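PDB 6JSA: hypothetical membrane protein from Corynebacterium glutamicum, which binds heme through its C-terminal HtaA domain, the part present here, and probably passes it along the heme uptake machinery of Corynebacteria. Local coordinates for residues A[70-73]-A[74-78]. Numbering follows the deposited sequence.
Sequences TGHG and GILDM. With HEM (protoporphyrin IX containing Fe), chain B.
His-72 turns its CG anti to the carbonyl carbon (chi1 -62°), while Leu-76 turns its CG anti to the backbone N (chi1 -167°). These torsions bring the imidazole and the leucine branch side by side against the heme. CB of Leu-76 lies off the edge of the His-72 ring, 4.3 Å from its CD2. One face of that ring lies over a pyrrole of the porphyrin, and CE1 of His-72 comes within 3.3 Å of heme C2B. Leu-76 covers the next pyrrole, with CD1 3.6 Å from heme C3C. Ile-75 adds its CG2 beside the vinyl carbon CAB, at 3.9 Å, and its CB and CG1 pack on the carbonyl oxygen of His-72.

Four backbone hydrogen bonds close the turn that carries these side chains. The carbonyl oxygen of Gly-71 takes two hydrogen bonds, from the N of Leu-76 and the N of Gly-74, each 3.0 Å long. The two donors come from opposite faces of the carbonyl plane. Gly-71 N returns a bond to Leu-76 O, which closes the hydrogen-bonded pair. Ile-75 N reaches His-72 O at 3.1 Å with a nearly straight N-H (166°). Two residues, Ile-75 and Leu-76, stand opposite the single Gly-71, which makes a classic beta bulge at the start of the second strand. His-72, Gly-73 and Gly-74 all have positive phi, a conformation that glycine adopts readily at the last two positions.

NE2 of His-72 is hydrogen-bonded to the hydroxyl of Tyr-21, the axial ligand of the heme iron. The histidine is thus a second-shell residue and probably helps to position this ligand. The turn joins strand 66-71 to strand 76-88 as a beta hairpin at one end of the domain. Strand 30-34 pairs with the first of these strands, and Leu-76 packs on helix 16-23, which carries Tyr-21.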
ATOM      1  N   THR A  70      -5.969  12.032  -8.579  1.00  8.66           N
ATOM      2  CA  THR A  70      -5.777  13.229  -9.394  1.00 10.19           C
ATOM      3  C   THR A  70      -6.200  14.457  -8.604  1.00  9.71           C
ATOM      4  O   THR A  70      -7.000  14.377  -7.669  1.00 10.76           O
ATOM      5  CB  THR A  70      -6.568  13.167 -10.703  1.00 13.91           C
ATOM      6  OG1 THR A  70      -7.956  12.986 -10.409  1.00 16.30           O
ATOM      7  CG2 THR A  70      -6.074  12.033 -11.584  1.00 15.11           C
ATOM      8  N   GLY A  71      -5.649  15.601  -8.998  1.00 10.13           N
ATOM      9  CA  GLY A  71      -5.971  16.861  -8.346  1.00 10.60           C
ATOM     10  C   GLY A  71      -5.313  18.002  -9.088  1.00 10.58           C
ATOM     11  O   GLY A  71      -4.489  17.794  -9.986  1.00 11.15           O
ATOM     12  N   HIS A  72      -5.687  19.219  -8.698  1.00 11.12           N
ATOM     13  CA  HIS A  72      -5.080  20.433  -9.247  1.00 12.00           C
ATOM     14  C   HIS A  72      -5.120  20.446 -10.776  1.00 12.72           C
ATOM     15  O   HIS A  72      -4.112  20.686 -11.448  1.00 13.82           O
ATOM     16  CB  HIS A  72      -3.656  20.613  -8.726  1.00 11.70           C
ATOM     17  CG  HIS A  72      -3.578  20.787  -7.243  1.00 11.44           C
ATOM     18  ND1 HIS A  72      -3.899  21.973  -6.616  1.00 12.74           N
ATOM     19  CD2 HIS A  72      -3.227  19.924  -6.261  1.00 12.80           C
ATOM     20  CE1 HIS A  72      -3.732  21.836  -5.312  1.00 13.29           C
ATOM     21  NE2 HIS A  72      -3.328  20.602  -5.071  1.00 13.27           N
ATOM     22  N   GLY A  73      -6.293  20.152 -11.330  1.00 13.53           N
ATOM     23  CA  GLY A  73      -6.451  20.174 -12.774  1.00 15.63           C
ATOM     24  C   GLY A  73      -5.559  19.201 -13.513  1.00 17.17           C
ATOM     25  O   GLY A  73      -5.219  19.442 -14.676  1.00 19.74           O
ATOM     26  N   GLY A  74      -5.169  18.104 -12.869  1.00 16.67           N
ATOM     27  CA  GLY A  74      -4.316  17.111 -13.483  1.00 16.19           C
ATOM     28  C   GLY A  74      -2.843  17.248 -13.165  1.00 15.03           C
ATOM     29  O   GLY A  74      -2.061  16.365 -13.545  1.00 15.10           O
ATOM     30  N   ILE A  75      -2.433  18.329 -12.496  1.00 13.39           N
ATOM     31  CA  ILE A  75      -1.037  18.448 -12.085  1.00 13.49           C
ATOM     32  C   ILE A  75      -0.672  17.324 -11.127  1.00 11.87           C
ATOM     33  O   ILE A  75       0.384  16.693 -11.255  1.00 13.26           O
ATOM     34  CB  ILE A  75      -0.765  19.834 -11.475  1.00 14.21           C
ATOM     35  CG1 ILE A  75      -0.823  20.918 -12.554  1.00 16.15           C
ATOM     36  CG2 ILE A  75       0.593  19.843 -10.788  1.00 14.23           C
ATOM     37  CD1 ILE A  75       0.333  20.876 -13.512  1.00 17.80           C
ATOM     38  N   LEU A  76      -1.533  17.068 -10.143  1.00 10.80           N
ATOM     39  CA  LEU A  76      -1.384  15.913  -9.270  1.00 10.45           C
ATOM     40  C   LEU A  76      -1.937  14.693  -9.997  1.00 10.35           C
ATOM     41  O   LEU A  76      -3.100  14.681 -10.417  1.00 10.11           O
ATOM     42  CB  LEU A  76      -2.115  16.143  -7.949  1.00 10.56           C
ATOM     43  CG  LEU A  76      -1.836  15.177  -6.791  1.00 10.40           C
ATOM     44  CD1 LEU A  76      -2.217  15.826  -5.457  1.00 10.39           C
ATOM     45  CD2 LEU A  76      -2.570  13.846  -6.959  1.00 11.51           C
ATOM     46  N   ASP A  77      -1.093  13.672 -10.137  1.00  9.77           N
ATOM     47  CA  ASP A  77      -1.434  12.472 -10.892  1.00 10.49           C
ATOM     48  C   ASP A  77      -0.553  11.370 -10.303  1.00  9.89           C
ATOM     49  O   ASP A  77       0.636  11.287 -10.624  1.00 10.32           O
ATOM     50  CB  ASP A  77      -1.150  12.709 -12.369  1.00 12.63           C
ATOM     51  CG  ASP A  77      -1.590  11.560 -13.260  1.00 15.92           C
ATOM     52  OD1 ASP A  77      -1.717  10.412 -12.777  1.00 15.96           O
ATOM     53  OD2 ASP A  77      -1.791  11.816 -14.465  1.00 19.08           O
ATOM     54  N   MET A  78      -1.138  10.555  -9.428  1.00  8.69           N
ATOM     55  CA  MET A  78      -0.383   9.572  -8.661  1.00  8.28           C
ATOM     56  C   MET A  78      -1.055   8.218  -8.803  1.00  9.20           C
ATOM     57  O   MET A  78      -2.230   8.065  -8.457  1.00  9.85           O
ATOM     58  CB  MET A  78      -0.300   9.967  -7.185  1.00  9.46           C
ATOM     59  CG  MET A  78       0.546   9.009  -6.369  1.00 11.20           C
ATOM     60  SD  MET A  78       0.628   9.519  -4.643  1.00 13.44           S
ATOM     61  CE  MET A  78       2.069   8.614  -4.091  1.00 13.59           C
TER
HETATM   62  CHA HEM B 300      -0.860  19.450   0.628  1.00 10.18           C
HETATM   63  CHB HEM B 300      -0.862  22.878  -2.780  1.00 10.54           C
HETATM   64  CHC HEM B 300       0.471  19.592  -6.073  1.00 10.30           C
HETATM   65  CHD HEM B 300       0.849  16.259  -2.598  1.00  8.74           C
HETATM   66  C1A HEM B 300      -1.011  20.656  -0.015  1.00  9.96           C
HETATM   67  C2A HEM B 300      -1.494  21.880   0.593  1.00 10.68           C
HETATM   68  C3A HEM B 300      -1.500  22.835  -0.341  1.00 11.13           C
HETATM   69  C4A HEM B 300      -0.998  22.240  -1.568  1.00 10.41           C
HETATM   70  CMA HEM B 300      -1.948  24.309  -0.173  1.00 12.67           C
HETATM   71  CAA HEM B 300      -1.973  21.988   2.048  1.00 12.01           C
HETATM   72  CBA HEM B 300      -3.382  21.381   2.054  1.00 14.67           C
HETATM   73  CGA HEM B 300      -3.967  21.326   3.441  1.00 18.14           C
HETATM   74  O1A HEM B 300      -3.202  21.381   4.432  1.00 20.87           O
HETATM   75  O2A HEM B 300      -5.210  21.206   3.558  1.00 20.67           O
HETATM   76  C1B HEM B 300      -0.561  22.283  -3.983  1.00 10.51           C
HETATM   77  C2B HEM B 300      -0.617  22.909  -5.288  1.00 12.33           C
HETATM   78  C3B HEM B 300      -0.241  22.001  -6.204  1.00 12.38           C
HETATM   79  C4B HEM B 300       0.054  20.772  -5.492  1.00 11.07           C
HETATM   80  CMB HEM B 300      -1.033  24.374  -5.497  1.00 13.48           C
HETATM   81  CAB HEM B 300      -0.118  22.111  -7.741  1.00 14.69           C
HETATM   82  CBB HEM B 300      -0.483  23.165  -8.481  1.00 16.55           C
HETATM   83  C1C HEM B 300       0.726  18.406  -5.420  1.00  9.79           C
HETATM   84  C2C HEM B 300       1.274  17.215  -6.033  1.00 10.19           C
HETATM   85  C3C HEM B 300       1.355  16.276  -5.087  1.00  9.57           C
HETATM   86  C4C HEM B 300       0.895  16.858  -3.835  1.00  8.68           C
HETATM   87  CMC HEM B 300       1.646  17.066  -7.523  1.00 11.64           C
HETATM   88  CAC HEM B 300       1.884  14.839  -5.305  1.00 10.75           C
HETATM   89  CBC HEM B 300       1.272  13.786  -4.737  1.00 11.80           C
HETATM   90  C1D HEM B 300       0.441  16.847  -1.425  1.00  8.97           C
HETATM   91  C2D HEM B 300       0.420  16.200  -0.137  1.00  9.61           C
HETATM   92  C3D HEM B 300      -0.050  17.071   0.754  1.00  9.41           C
HETATM   93  C4D HEM B 300      -0.357  18.302   0.057  1.00  9.79           C
HETATM   94  CMD HEM B 300       0.878  14.756   0.128  1.00 11.03           C
HETATM   95  CAD HEM B 300      -0.272  16.817   2.260  1.00 10.51           C
HETATM   96  CBD HEM B 300      -1.734  16.384   2.441  1.00 11.36           C
HETATM   97  CGD HEM B 300      -1.980  16.019   3.882  1.00 12.40           C
HETATM   98  O1D HEM B 300      -2.263  16.927   4.703  1.00 14.84           O
HETATM   99  O2D HEM B 300      -1.893  14.810   4.214  1.00 12.79           O
HETATM  100  NA  HEM B 300      -0.714  20.906  -1.340  1.00  9.50           N
HETATM  101  NB  HEM B 300      -0.159  20.973  -4.145  1.00 10.54           N
HETATM  102  NC  HEM B 300       0.510  18.157  -4.073  1.00  9.83           N
HETATM  103  ND  HEM B 300      -0.040  18.137  -1.279  1.00  9.94           N
HETATM  104 FE   HEM B 300      -0.392  19.463  -2.776  1.00 10.49          FE